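Local structure of PUM-HD domain-containing protein (Caenorhabditis elegans, 7CGF) at residues N183-M188 / R196-C201; E187-P192 / D222-N227; R200-C205 / N231-H236. The protein binds RNA through its Pumilio homology domain, the part present here, and probably acts on the 3' untranslated regions of messenger RNAs. The protein carries 2 engineered substitutions. All blocks are in the same frame, centred on the assembly; numbering follows the deposited sequence.

Interaction 1. Residues N183-M188 / R196-C201; sequences NTIYEM and RVVQRC. With nucleotides of chain B.
Val-198 packs against Met-188 and Ile-185 where two successive helices of one predicted Pumilio repeat, 184-189 and 194-204, meet inside the PUM homology domain. A single methyl, CG2 of Val-198, does all the touching. Val-198 CG2 sits 3.8 Å from Met-188 CB, beyond which the methionine chain bends at chi2 and leads its end away from helix 194-204, and it meets the terminal CD1 of Ile-185 at 4.1 Å, the two side chains crossing at a slant. Leu-178 of helix 172-178 joins the same apolar cluster, so the interface is buried and wholly non-polar.

The other side of helix 194-204 is a different surface altogether, since it reads RNA. Arg-196 starts from a CB that points away from helix 184-189, and its CG lies anti to the carbonyl carbon (chi1 -57°). A bend at the next bond then sends the chain between two bases. CD reaches the nucleotides first, about equally far from N1 of A4 and N3 of G5, both of chain B. Further out, NE approaches the G5 sugar oxygen and C2 of A4. Arg-196 CZ lies 3.4 Å from G5 N9, and the guanidinium is held flat, with G5 over one face and A4 over the opposite one, each displaced toward the rim. Arg-196 NH2 adds a weak, bent hydrogen bond of 3.1 Å to O4' of G5. This is the intercalating role familiar from Pumilio repeats, in which a side chain separates consecutive bases.

Gln-199, extended beyond CG, reads the edge of the same adenine. Its OE1 is placed to accept from A4 N6, although the position of that oxygen is less certain, whereas Gln-199 NE2 donates to A4 N1 over 2.9 Å in a nearly straight bond (165°).

Interaction 2. Residues E187-P192 / D222-N227; sequences EMSVDP and DEIANN
With CG of Asn-227 anti to its own backbone nitrogen (chi1 178°) and the amide swung roughly across that chain (chi2 -97°), the side chain reaches Val-190 and spreads its flat group beneath the valine. Val-190 answers with CG1 anti to its carbonyl carbon, which sets that methyl over the amide, 3.5 Å from Asn-227 CG. The two side chains cross at about a right angle. Asn-227 OD1 also comes within 3.3 Å of Val-190 CA, but its bonding partners follow just past its own segment: it accepts from the backbone nitrogens of Tyr-229 and Gly-230 at the start of helix 230-240. Asp-191 does the equivalent for helix 194-204, OD2 accepting from Tyr-193 N and Gly-194 N. Thus two neighbouring Pumilio repeats bring their helix-to-helix turns together in matching fashion.

The nitrogen end of the amide is tied across as well. Asn-227 ND2 donates to a water 2.9 Å away, and that water donates to Val-190 O, making a bridge where no direct hydrogen bond joins the segments. Deeper in, Ser-189 CB rests on Ile-224 CG2 at 3.9 Å, while its hydroxyl is occupied by Ile-185 O in its own helix.

Helix 230-240 closes the floor of this contact, Val-233 lying against Ser-189 and Val-234 against Ile-224. Further out, Met-188 packs on helix 146-150, and Ala-225 touches both Val-234 and helix 257-261.

Interaction 3. Residues R200-C205 / N231-H236; sequences RCLEHC and NYVVQH. With nucleotides of chain B.
His-236 donates from NE2 to Glu-203 OE2 over 2.9 Å, and this His-carboxylate bond joins the RNA-facing helices of two adjacent Pumilio repeats. The Glu-203 chain, extended beyond CG (chi2 163°), carries the carboxylate across to the ring edge. The oxygen lies in the plane of the imidazole ring but is approached on its anti side and from out of the carboxylate plane, the two flat groups being turned 39° apart. The bond is also bent at the hydrogen (136°). Beneath it, Leu-202 CD1 packs against His-236 CB at 3.7 Å.

In the second shell, Arg-200 NH2 forms a salt bridge of 2.8 Å with Glu-203 OE1, coming from above the carboxylate plane, while Gln-160 takes NH1 of the arginine. His-236 ND1 donates to Tyr-232 O at 3.0 Å. That carbonyl also accepts from His-236 N on its opposite face, so the ring is held at both nitrogens.

Outward, A4 of chain B covers one face of the Tyr-232 ring, with Tyr-232 CG 3.3 Å from A4 C6. Asn-231 OD1 lies over the opposite face, and Asn-231 and Gln-235 read the edge of U3 of chain B: N3 donates to Asn-231 OD1, Asn-231 ND2 to O2, and Gln-235 NE2 to O4 over 2.9 Å, a pairing known from Pumilio proteins. Replacing Tyr-232 by an alanine is likely to strip A4 of its stacking partner and open a gap beside the base.

Both ring nitrogens of His-236 face acceptors, a carboxylate and a carbonyl, which would favour a protonated ring, though the nearby Arg-200 guanidinium would work against it.

In the fold
Interactions 1 and 3, whose centres are 8 Å apart, continue into each other along helix 194-204. Val-198 CG1 meets Val-233 CG1 at 3.7 Å, joining the hydrophobic core of one repeat to that of the next. Val-233 CG1 also lies 3.7 Å from Ser-189 OG, so interaction 2 shares this seam. Interaction 2 links the turns that precede helices 194-204 and 230-240; its centre is about 12 Å from that of interaction 3 and 9 Å from that of interaction 1, with which it shares helix 184-189. Together the three probably help fix the relative placement of the two RNA-reading helices. At A4 of chain B they converge: Arg-196 of interaction 1 and Tyr-232 of interaction 3 occupy its opposite faces.

Interaction 1. Residues N183-M188 / R196-C201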
loop_
_atom_site.group_PDB
_atom_site.type_symbol
_atom_site.label_atom_id
_atom_site.label_comp_id
_atom_site.label_asym_id
_atom_site.label_seq_id
_atom_site.Cartn_x
_atom_site.Cartn_y
_atom_site.Cartn_z
ATOM N N ASN A 183 -5.435 -18.291 -11.110
ATOM C CA ASN A 183 -4.475 -17.269 -11.510
ATOM C C ASN A 183 -4.708 -15.917 -10.848
ATOM O O ASN A 183 -3.992 -14.969 -11.169
ATOM C CB ASN A 183 -4.506 -17.083 -13.022
ATOM C CG ASN A 183 -5.849 -16.558 -13.519
ATOM O OD1 ASN A 183 -6.901 -16.825 -12.920
ATOM N ND2 ASN A 183 -5.820 -15.817 -14.623
ATOM N N THR A 184 -5.684 -15.798 -9.951
ATOM C CA THR A 184 -6.050 -14.472 -9.446
ATOM C C THR A 184 -4.908 -13.828 -8.661
ATOM O O THR A 184 -4.644 -12.633 -8.812
ATOM C CB THR A 184 -7.304 -14.579 -8.580
ATOM O OG1 THR A 184 -8.314 -15.268 -9.325
ATOM C CG2 THR A 184 -7.841 -13.181 -8.231
ATOM N N ILE A 185 -4.227 -14.593 -7.804
ATOM C CA ILE A 185 -3.153 -13.991 -7.017
ATOM C C ILE A 185 -2.009 -13.551 -7.917
ATOM O O ILE A 185 -1.422 -12.479 -7.715
ATOM C CB ILE A 185 -2.685 -14.952 -5.913
ATOM C CG1 ILE A 185 -3.509 -14.739 -4.666
ATOM C CG2 ILE A 185 -1.189 -14.782 -5.622
ATOM C CD1 ILE A 185 -3.221 -13.427 -3.974
ATOM N N TYR A 186 -1.712 -14.324 -8.960
ATOM C CA TYR A 186 -0.704 -13.883 -9.916
ATOM C C TYR A 186 -1.142 -12.584 -10.590
ATOM O O TYR A 186 -0.379 -11.608 -10.638
ATOM C CB TYR A 186 -0.444 -14.969 -10.967
ATOM C CG TYR A 186 0.486 -14.449 -12.043
ATOM C CD1 TYR A 186 1.853 -14.430 -11.842
ATOM C CD2 TYR A 186 -0.019 -13.912 -13.224
ATOM C CE1 TYR A 186 2.704 -13.922 -12.811
ATOM C CE2 TYR A 186 0.816 -13.389 -14.182
ATOM C CZ TYR A 186 2.173 -13.401 -13.968
ATOM O OH TYR A 186 3.007 -12.893 -14.930
ATOM N N GLU A 187 -2.379 -12.570 -11.109
ATOM C CA GLU A 187 -2.927 -11.410 -11.808
ATOM C C GLU A 187 -2.861 -10.173 -10.927
ATOM O O GLU A 187 -2.487 -9.086 -11.391
ATOM C CB GLU A 187 -4.380 -11.702 -12.230
ATOM C CG GLU A 187 -5.241 -10.470 -12.586
ATOM C CD GLU A 187 -6.791 -10.693 -12.589
ATOM O OE1 GLU A 187 -7.516 -9.778 -13.053
ATOM O OE2 GLU A 187 -7.303 -11.744 -12.138
ATOM N N MET A 188 -3.192 -10.326 -9.648
ATOM C CA MET A 188 -3.169 -9.172 -8.747
ATOM C C MET A 188 -1.743 -8.764 -8.412
ATOM O O MET A 188 -1.429 -7.564 -8.330
ATOM C CB MET A 188 -3.946 -9.478 -7.461
ATOM C CG MET A 188 -5.445 -9.704 -7.647
ATOM S SD MET A 188 -6.236 -8.186 -8.211
ATOM C CE MET A 188 -7.901 -8.820 -8.555
ATOM N N ARG A 196 -0.854 -3.928 -4.285
ATOM C CA ARG A 196 -0.937 -3.243 -3.006
ATOM C C ARG A 196 -1.997 -3.877 -2.126
ATOM O O ARG A 196 -1.857 -3.915 -0.900
ATOM C CB ARG A 196 -1.259 -1.763 -3.243
ATOM C CG ARG A 196 -0.244 -1.046 -4.140
ATOM C CD ARG A 196 1.019 -0.638 -3.369
ATOM N NE ARG A 196 1.827 0.275 -4.182
ATOM C CZ ARG A 196 2.773 1.081 -3.706
ATOM N NH1 ARG A 196 3.034 1.118 -2.413
ATOM N NH2 ARG A 196 3.443 1.874 -4.536
ATOM N N VAL A 197 -3.073 -4.356 -2.742
ATOM C CA VAL A 197 -4.081 -5.112 -2.006
ATOM C C VAL A 197 -3.473 -6.385 -1.437
ATOM O O VAL A 197 -3.680 -6.714 -0.266
ATOM C CB VAL A 197 -5.282 -5.416 -2.912
ATOM C CG1 VAL A 197 -6.248 -6.373 -2.194
ATOM C CG2 VAL A 197 -6.000 -4.118 -3.252
ATOM N N VAL A 198 -2.705 -7.111 -2.249
ATOM C CA VAL A 198 -2.068 -8.335 -1.753
ATOM C C VAL A 198 -1.122 -8.013 -0.604
ATOM O O VAL A 198 -1.112 -8.703 0.425
ATOM C CB VAL A 198 -1.338 -9.067 -2.890
ATOM C CG1 VAL A 198 -0.596 -10.324 -2.344
ATOM C CG2 VAL A 198 -2.295 -9.443 -4.011
ATOM N N GLN A 199 -0.318 -6.953 -0.750
ATOM C CA GLN A 199 0.591 -6.585 0.330
ATOM C C GLN A 199 -0.165 -6.247 1.610
ATOM O O GLN A 199 0.255 -6.647 2.706
ATOM C CB GLN A 199 1.469 -5.414 -0.097
ATOM C CG GLN A 199 2.463 -5.831 -1.159
ATOM C CD GLN A 199 3.183 -4.653 -1.761
ATOM O OE1 GLN A 199 3.963 -3.982 -1.084
ATOM N NE2 GLN A 199 2.912 -4.378 -3.045
ATOM N N ARG A 200 -1.263 -5.492 1.497
ATOM C CA ARG A 200 -2.029 -5.118 2.681
ATOM C C ARG A 200 -2.611 -6.353 3.364
ATOM O O ARG A 200 -2.595 -6.459 4.600
ATOM C CB ARG A 200 -3.123 -4.117 2.292
ATOM C CG ARG A 200 -3.410 -3.022 3.318
ATOM C CD ARG A 200 -2.214 -2.113 3.594
ATOM N NE ARG A 200 -1.755 -1.433 2.385
ATOM C CZ ARG A 200 -0.547 -1.582 1.836
ATOM N NH1 ARG A 200 -0.231 -0.927 0.721
ATOM N NH2 ARG A 200 0.357 -2.361 2.397
ATOM N N CYS A 201 -3.092 -7.317 2.573
ATOM C CA CYS A 201 -3.568 -8.576 3.143
ATOM C C CYS A 201 -2.469 -9.307 3.899
ATOM O O CYS A 201 -2.710 -9.840 4.994
ATOM C CB CYS A 201 -4.128 -9.472 2.045
ATOM S SG CYS A 201 -5.708 -8.910 1.464
ATOM P P A B 4 10.502 3.822 -8.499
ATOM O OP1 A B 4 10.354 4.920 -9.482
ATOM O OP2 A B 4 11.100 4.089 -7.173
ATOM O "O5'" A B 4 9.060 3.203 -8.278
ATOM C "C5'" A B 4 8.156 3.155 -9.364
ATOM C "C4'" A B 4 6.922 2.359 -9.045
ATOM O "O4'" A B 4 7.246 1.213 -8.226
ATOM C "C3'" A B 4 5.829 3.046 -8.249
ATOM O "O3'" A B 4 5.084 3.984 -9.002
ATOM C "C2'" A B 4 4.999 1.857 -7.792
ATOM O "O2'" A B 4 4.189 1.392 -8.860
ATOM C "C1'" A B 4 6.085 0.810 -7.534
ATOM N N9 A B 4 6.343 0.616 -6.096
ATOM C C8 A B 4 7.126 1.212 -5.137
ATOM N N7 A B 4 6.978 0.648 -3.944
ATOM C C5 A B 4 6.025 -0.361 -4.150
ATOM C C6 A B 4 5.393 -1.343 -3.360
ATOM N N6 A B 4 5.583 -1.553 -2.056
ATOM N N1 A B 4 4.510 -2.157 -3.968
ATOM C C2 A B 4 4.251 -2.034 -5.250
ATOM N N3 A B 4 4.773 -1.155 -6.098
ATOM C C4 A B 4 5.644 -0.361 -5.469
ATOM P P G B 5 4.331 5.205 -8.271
ATOM O OP1 G B 5 3.910 6.138 -9.341
ATOM O OP2 G B 5 5.159 5.707 -7.145
ATOM O "O5'" G B 5 3.031 4.545 -7.623
ATOM C "C5'" G B 5 2.121 3.781 -8.403
ATOM C "C4'" G B 5 0.858 3.462 -7.636
ATOM O "O4'" G B 5 1.187 2.859 -6.362
ATOM C "C3'" G B 5 -0.016 4.650 -7.273
ATOM O "O3'" G B 5 -0.852 5.024 -8.347
ATOM C "C2'" G B 5 -0.785 4.153 -6.053
ATOM O "O2'" G B 5 -1.897 3.362 -6.443
ATOM C "C1'" G B 5 0.242 3.240 -5.387
ATOM N N9 G B 5 0.955 3.899 -4.281
ATOM C C8 G B 5 2.000 4.787 -4.371
ATOM N N7 G B 5 2.433 5.182 -3.205
ATOM C C5 G B 5 1.616 4.515 -2.299
ATOM C C6 G B 5 1.607 4.540 -0.884
ATOM O O6 G B 5 2.332 5.184 -0.112
ATOM N N1 G B 5 0.620 3.707 -0.371
ATOM C C2 G B 5 -0.248 2.936 -1.106
ATOM N N2 G B 5 -1.119 2.212 -0.385
ATOM N N3 G B 5 -0.262 2.903 -2.434
ATOM C C4 G B 5 0.696 3.715 -2.950
#

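Interaction 2. Residues E187-P192 / D222-N227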
loop_
_atom_site.group_PDB
_atom_site.type_symbol
_atom_site.label_atom_id
_atom_site.label_comp_id
_atom_site.label_asym_id
_atom_site.label_seq_id
_atom_site.Cartn_x
_atom_site.Cartn_y
_atom_site.Cartn_z
ATOM N N GLU A 187 -2.379 -12.570 -11.109
ATOM C CA GLU A 187 -2.927 -11.410 -11.808
ATOM C C GLU A 187 -2.861 -10.173 -10.927
ATOM O O GLU A 187 -2.487 -9.086 -11.391
ATOM C CB GLU A 187 -4.380 -11.702 -12.230
ATOM C CG GLU A 187 -5.241 -10.470 -12.586
ATOM C CD GLU A 187 -6.791 -10.693 -12.589
ATOM O OE1 GLU A 187 -7.516 -9.778 -13.053
ATOM O OE2 GLU A 187 -7.303 -11.744 -12.138
ATOM N N MET A 188 -3.192 -10.326 -9.648
ATOM C CA MET A 188 -3.169 -9.172 -8.747
ATOM C C MET A 188 -1.743 -8.764 -8.412
ATOM O O MET A 188 -1.429 -7.564 -8.330
ATOM C CB MET A 188 -3.946 -9.478 -7.461
ATOM C CG MET A 188 -5.445 -9.704 -7.647
ATOM S SD MET A 188 -6.236 -8.186 -8.211
ATOM C CE MET A 188 -7.901 -8.820 -8.555
ATOM N N SER A 189 -0.865 -9.747 -8.191
ATOM C CA SER A 189 0.500 -9.433 -7.788
ATOM C C SER A 189 1.282 -8.702 -8.872
ATOM O O SER A 189 2.249 -8.002 -8.547
ATOM C CB SER A 189 1.256 -10.703 -7.406
ATOM O OG SER A 189 0.656 -11.318 -6.277
ATOM N N VAL A 190 0.924 -8.864 -10.149
ATOM C CA VAL A 190 1.647 -8.172 -11.217
ATOM C C VAL A 190 0.895 -6.946 -11.725
ATOM O O VAL A 190 1.292 -6.357 -12.739
ATOM C CB VAL A 190 2.001 -9.132 -12.361
ATOM C CG1 VAL A 190 2.704 -10.353 -11.769
ATOM C CG2 VAL A 190 0.761 -9.547 -13.131
ATOM N N ASP A 191 -0.172 -6.543 -11.042
ATOM C CA ASP A 191 -0.985 -5.359 -11.320
ATOM C C ASP A 191 -0.534 -4.201 -10.439
ATOM O O ASP A 191 -0.271 -4.395 -9.250
ATOM C CB ASP A 191 -2.468 -5.650 -11.066
ATOM C CG ASP A 191 -3.364 -4.494 -11.460
ATOM O OD1 ASP A 191 -3.698 -4.381 -12.672
ATOM O OD2 ASP A 191 -3.733 -3.706 -10.562
ATOM N N PRO A 192 -0.410 -2.976 -10.968
ATOM C CA PRO A 192 0.095 -1.873 -10.140
ATOM C C PRO A 192 -0.790 -1.555 -8.954
ATOM O O PRO A 192 -0.307 -1.012 -7.956
ATOM C CB PRO A 192 0.130 -0.690 -11.122
ATOM C CG PRO A 192 -0.868 -1.032 -12.146
ATOM C CD PRO A 192 -0.759 -2.531 -12.326
ATOM N N ASP A 222 8.890 -17.671 -9.121
ATOM C CA ASP A 222 9.946 -17.064 -9.927
ATOM C C ASP A 222 9.410 -15.915 -10.773
ATOM O O ASP A 222 10.062 -14.867 -10.886
ATOM C CB ASP A 222 10.606 -18.104 -10.826
ATOM C CG ASP A 222 11.402 -19.129 -10.056
ATOM O OD1 ASP A 222 11.529 -19.011 -8.816
ATOM O OD2 ASP A 222 11.911 -20.056 -10.717
ATOM N N GLU A 223 8.227 -16.094 -11.375
ATOM C CA GLU A 223 7.657 -15.043 -12.214
ATOM C C GLU A 223 7.281 -13.829 -11.383
ATOM O O GLU A 223 7.518 -12.680 -11.789
ATOM C CB GLU A 223 6.419 -15.553 -12.937
ATOM C CG GLU A 223 6.604 -16.669 -13.914
ATOM C CD GLU A 223 5.253 -17.214 -14.309
ATOM O OE1 GLU A 223 4.790 -18.206 -13.678
ATOM O OE2 GLU A 223 4.633 -16.579 -15.191
ATOM N N ILE A 224 6.669 -14.064 -10.223
ATOM C CA ILE A 224 6.243 -12.946 -9.386
ATOM C C ILE A 224 7.453 -12.216 -8.809
ATOM O O ILE A 224 7.480 -10.977 -8.743
ATOM C CB ILE A 224 5.291 -13.455 -8.296
ATOM C CG1 ILE A 224 4.029 -14.050 -8.935
ATOM C CG2 ILE A 224 4.863 -12.301 -7.344
ATOM C CD1 ILE A 224 3.046 -14.640 -7.915
ATOM N N ALA A 225 8.485 -12.970 -8.416
ATOM C CA ALA A 225 9.660 -12.381 -7.782
ATOM C C ALA A 225 10.418 -11.436 -8.704
ATOM O O ALA A 225 11.027 -10.478 -8.218
ATOM C CB ALA A 225 10.606 -13.481 -7.298
ATOM N N ASN A 226 10.403 -11.669 -10.021
ATOM C CA ASN A 226 11.074 -10.728 -10.914
ATOM C C ASN A 226 10.108 -9.788 -11.625
ATOM O O ASN A 226 10.484 -9.161 -12.624
ATOM C CB ASN A 226 11.947 -11.455 -11.939
ATOM C CG ASN A 226 12.911 -10.510 -12.613
ATOM O OD1 ASN A 226 13.501 -9.653 -11.952
ATOM N ND2 ASN A 226 13.015 -10.594 -13.940
ATOM N N ASN A 227 8.872 -9.665 -11.140
ATOM C CA ASN A 227 7.950 -8.705 -11.718
ATOM C C ASN A 227 8.113 -7.329 -11.066
ATOM O O ASN A 227 8.474 -7.206 -9.889
ATOM C CB ASN A 227 6.514 -9.230 -11.584
ATOM C CG ASN A 227 5.499 -8.263 -12.132
ATOM O OD1 ASN A 227 4.905 -7.497 -11.383
ATOM N ND2 ASN A 227 5.306 -8.280 -13.457
HETATM O O HOH W 1 3.396 -6.333 -14.509
#

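Interaction 3. Residues R200-C205 / N231-H236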
loop_
_atom_site.group_PDB
_atom_site.type_symbol
_atom_site.label_atom_id
_atom_site.label_comp_id
_atom_site.label_asym_id
_atom_site.label_seq_id
_atom_site.Cartn_x
_atom_site.Cartn_y
_atom_site.Cartn_z
ATOM N N ARG A 200 -1.263 -5.492 1.497
ATOM C CA ARG A 200 -2.029 -5.118 2.681
ATOM C C ARG A 200 -2.611 -6.353 3.364
ATOM O O ARG A 200 -2.595 -6.459 4.600
ATOM C CB ARG A 200 -3.123 -4.117 2.292
ATOM C CG ARG A 200 -3.410 -3.022 3.318
ATOM C CD ARG A 200 -2.214 -2.113 3.594
ATOM N NE ARG A 200 -1.755 -1.433 2.385
ATOM C CZ ARG A 200 -0.547 -1.582 1.836
ATOM N NH1 ARG A 200 -0.231 -0.927 0.721
ATOM N NH2 ARG A 200 0.357 -2.361 2.397
ATOM N N CYS A 201 -3.092 -7.317 2.573
ATOM C CA CYS A 201 -3.568 -8.576 3.143
ATOM C C CYS A 201 -2.469 -9.307 3.899
ATOM O O CYS A 201 -2.710 -9.840 4.994
ATOM C CB CYS A 201 -4.128 -9.472 2.045
ATOM S SG CYS A 201 -5.708 -8.910 1.464
ATOM N N LEU A 202 -1.254 -9.359 3.338
ATOM C CA LEU A 202 -0.156 -10.043 4.025
ATOM C C LEU A 202 0.209 -9.355 5.333
ATOM O O LEU A 202 0.642 -10.024 6.284
ATOM C CB LEU A 202 1.066 -10.122 3.106
ATOM C CG LEU A 202 0.850 -10.947 1.845
ATOM C CD1 LEU A 202 2.050 -10.760 0.907
ATOM C CD2 LEU A 202 0.650 -12.415 2.199
ATOM N N GLU A 203 0.022 -8.035 5.406
ATOM C CA GLU A 203 0.323 -7.268 6.613
ATOM C C GLU A 203 -0.720 -7.454 7.706
ATOM O O GLU A 203 -0.365 -7.499 8.888
ATOM C CB GLU A 203 0.419 -5.781 6.286
ATOM C CG GLU A 203 1.667 -5.390 5.545
ATOM C CD GLU A 203 1.529 -4.032 4.897
ATOM O OE1 GLU A 203 0.427 -3.441 4.980
ATOM O OE2 GLU A 203 2.523 -3.561 4.300
ATOM N N HIS A 204 -2.010 -7.531 7.351
ATOM C CA HIS A 204 -3.071 -7.406 8.347
ATOM C C HIS A 204 -3.949 -8.635 8.531
ATOM O O HIS A 204 -4.631 -8.736 9.559
ATOM C CB HIS A 204 -3.993 -6.229 8.002
ATOM C CG HIS A 204 -3.310 -4.906 8.052
ATOM N ND1 HIS A 204 -3.138 -4.206 9.227
ATOM C CD2 HIS A 204 -2.758 -4.147 7.075
ATOM C CE1 HIS A 204 -2.506 -3.073 8.972
ATOM N NE2 HIS A 204 -2.263 -3.012 7.675
ATOM N N CYS A 205 -4.003 -9.535 7.565
ATOM C CA CYS A 205 -4.902 -10.665 7.705
ATOM C C CYS A 205 -4.298 -11.716 8.626
ATOM O O CYS A 205 -3.098 -11.721 8.897
ATOM C CB CYS A 205 -5.214 -11.261 6.339
ATOM S SG CYS A 205 -6.237 -10.173 5.360
ATOM N N ASN A 231 7.675 -8.239 -7.170
ATOM C CA ASN A 231 8.824 -8.384 -6.284
ATOM C C ASN A 231 8.533 -7.785 -4.912
ATOM O O ASN A 231 9.015 -8.305 -3.899
ATOM C CB ASN A 231 10.093 -7.783 -6.911
ATOM C CG ASN A 231 10.182 -6.280 -6.752
ATOM O OD1 ASN A 231 10.726 -5.779 -5.764
ATOM N ND2 ASN A 231 9.653 -5.558 -7.720
ATOM N N TYR A 232 7.703 -6.738 -4.855
ATOM C CA TYR A 232 7.285 -6.200 -3.565
ATOM C C TYR A 232 6.353 -7.153 -2.837
ATOM O O TYR A 232 6.387 -7.230 -1.602
ATOM C CB TYR A 232 6.580 -4.869 -3.747
ATOM C CG TYR A 232 7.475 -3.764 -4.270
ATOM C CD1 TYR A 232 8.302 -3.065 -3.406
ATOM C CD2 TYR A 232 7.461 -3.412 -5.614
ATOM C CE1 TYR A 232 9.098 -2.030 -3.857
ATOM C CE2 TYR A 232 8.271 -2.365 -6.084
ATOM C CZ TYR A 232 9.084 -1.694 -5.193
ATOM O OH TYR A 232 9.873 -0.654 -5.653
ATOM N N VAL A 233 5.507 -7.875 -3.577
ATOM C CA VAL A 233 4.645 -8.875 -2.945
ATOM C C VAL A 233 5.494 -9.954 -2.285
ATOM O O VAL A 233 5.252 -10.353 -1.140
ATOM C CB VAL A 233 3.672 -9.465 -3.984
ATOM C CG1 VAL A 233 2.964 -10.709 -3.451
ATOM C CG2 VAL A 233 2.643 -8.402 -4.427
ATOM N N VAL A 234 6.504 -10.444 -3.006
ATOM C CA VAL A 234 7.392 -11.454 -2.443
ATOM C C VAL A 234 8.153 -10.898 -1.242
ATOM O O VAL A 234 8.340 -11.599 -0.243
ATOM C CB VAL A 234 8.353 -11.988 -3.515
ATOM C CG1 VAL A 234 9.465 -12.834 -2.863
ATOM C CG2 VAL A 234 7.585 -12.814 -4.544
ATOM N N GLN A 235 8.603 -9.635 -1.304
ATOM C CA GLN A 235 9.267 -9.078 -0.133
ATOM C C GLN A 235 8.333 -9.066 1.074
ATOM O O GLN A 235 8.769 -9.328 2.202
ATOM C CB GLN A 235 9.799 -7.680 -0.438
ATOM C CG GLN A 235 10.965 -7.757 -1.410
ATOM C CD GLN A 235 11.548 -6.398 -1.650
ATOM O OE1 GLN A 235 12.122 -5.785 -0.744
ATOM N NE2 GLN A 235 11.352 -5.888 -2.859
ATOM N N HIS A 236 7.039 -8.844 0.848
ATOM C CA HIS A 236 6.076 -8.879 1.946
ATOM C C HIS A 236 5.878 -10.289 2.494
ATOM O O HIS A 236 5.641 -10.437 3.700
ATOM C CB HIS A 236 4.749 -8.268 1.492
ATOM C CG HIS A 236 4.694 -6.784 1.675
ATOM N ND1 HIS A 236 5.521 -5.918 0.992
ATOM C CD2 HIS A 236 3.949 -6.012 2.506
ATOM C CE1 HIS A 236 5.272 -4.677 1.375
ATOM N NE2 HIS A 236 4.327 -4.709 2.298
ATOM P P A B 4 10.502 3.822 -8.499
ATOM O OP1 A B 4 10.354 4.920 -9.482
ATOM O OP2 A B 4 11.100 4.089 -7.173
ATOM O "O5'" A B 4 9.060 3.203 -8.278
ATOM C "C5'" A B 4 8.156 3.155 -9.364
ATOM C "C4'" A B 4 6.922 2.359 -9.045
ATOM O "O4'" A B 4 7.246 1.213 -8.226
ATOM C "C3'" A B 4 5.829 3.046 -8.249
ATOM O "O3'" A B 4 5.084 3.984 -9.002
ATOM C "C2'" A B 4 4.999 1.857 -7.792
ATOM O "O2'" A B 4 4.189 1.392 -8.860
ATOM C "C1'" A B 4 6.085 0.810 -7.534
ATOM N N9 A B 4 6.343 0.616 -6.096
ATOM C C8 A B 4 7.126 1.212 -5.137
ATOM N N7 A B 4 6.978 0.648 -3.944
ATOM C C5 A B 4 6.025 -0.361 -4.150
ATOM C C6 A B 4 5.393 -1.343 -3.360
ATOM N N6 A B 4 5.583 -1.553 -2.056
ATOM N N1 A B 4 4.510 -2.157 -3.968
ATOM C C2 A B 4 4.251 -2.034 -5.250
ATOM N N3 A B 4 4.773 -1.155 -6.098
ATOM C C4 A B 4 5.644 -0.361 -5.469
ATOM P P U B 3 16.137 2.448 -11.140
ATOM O OP1 U B 3 15.195 2.611 -12.276
ATOM O OP2 U B 3 16.700 3.624 -10.454
ATOM O "O5'" U B 3 15.497 1.587 -9.962
ATOM C "C5'" U B 3 14.446 2.100 -9.163
ATOM C "C4'" U B 3 13.235 1.228 -9.329
ATOM O "O4'" U B 3 13.517 -0.099 -8.828
ATOM C "C3'" U B 3 11.987 1.649 -8.578
ATOM O "O3'" U B 3 11.296 2.666 -9.278
ATOM C "C2'" U B 3 11.193 0.347 -8.495
ATOM O "O2'" U B 3 10.476 0.140 -9.700
ATOM C "C1'" U B 3 12.305 -0.709 -8.424
ATOM N N1 U B 3 12.453 -1.332 -7.088
ATOM C C2 U B 3 11.719 -2.501 -6.957
ATOM O O2 U B 3 11.035 -2.918 -7.877
ATOM N N3 U B 3 11.828 -3.130 -5.745
ATOM C C4 U B 3 12.563 -2.703 -4.665
ATOM O O4 U B 3 12.573 -3.357 -3.626
ATOM C C5 U B 3 13.296 -1.481 -4.876
ATOM C C6 U B 3 13.209 -0.845 -6.054
#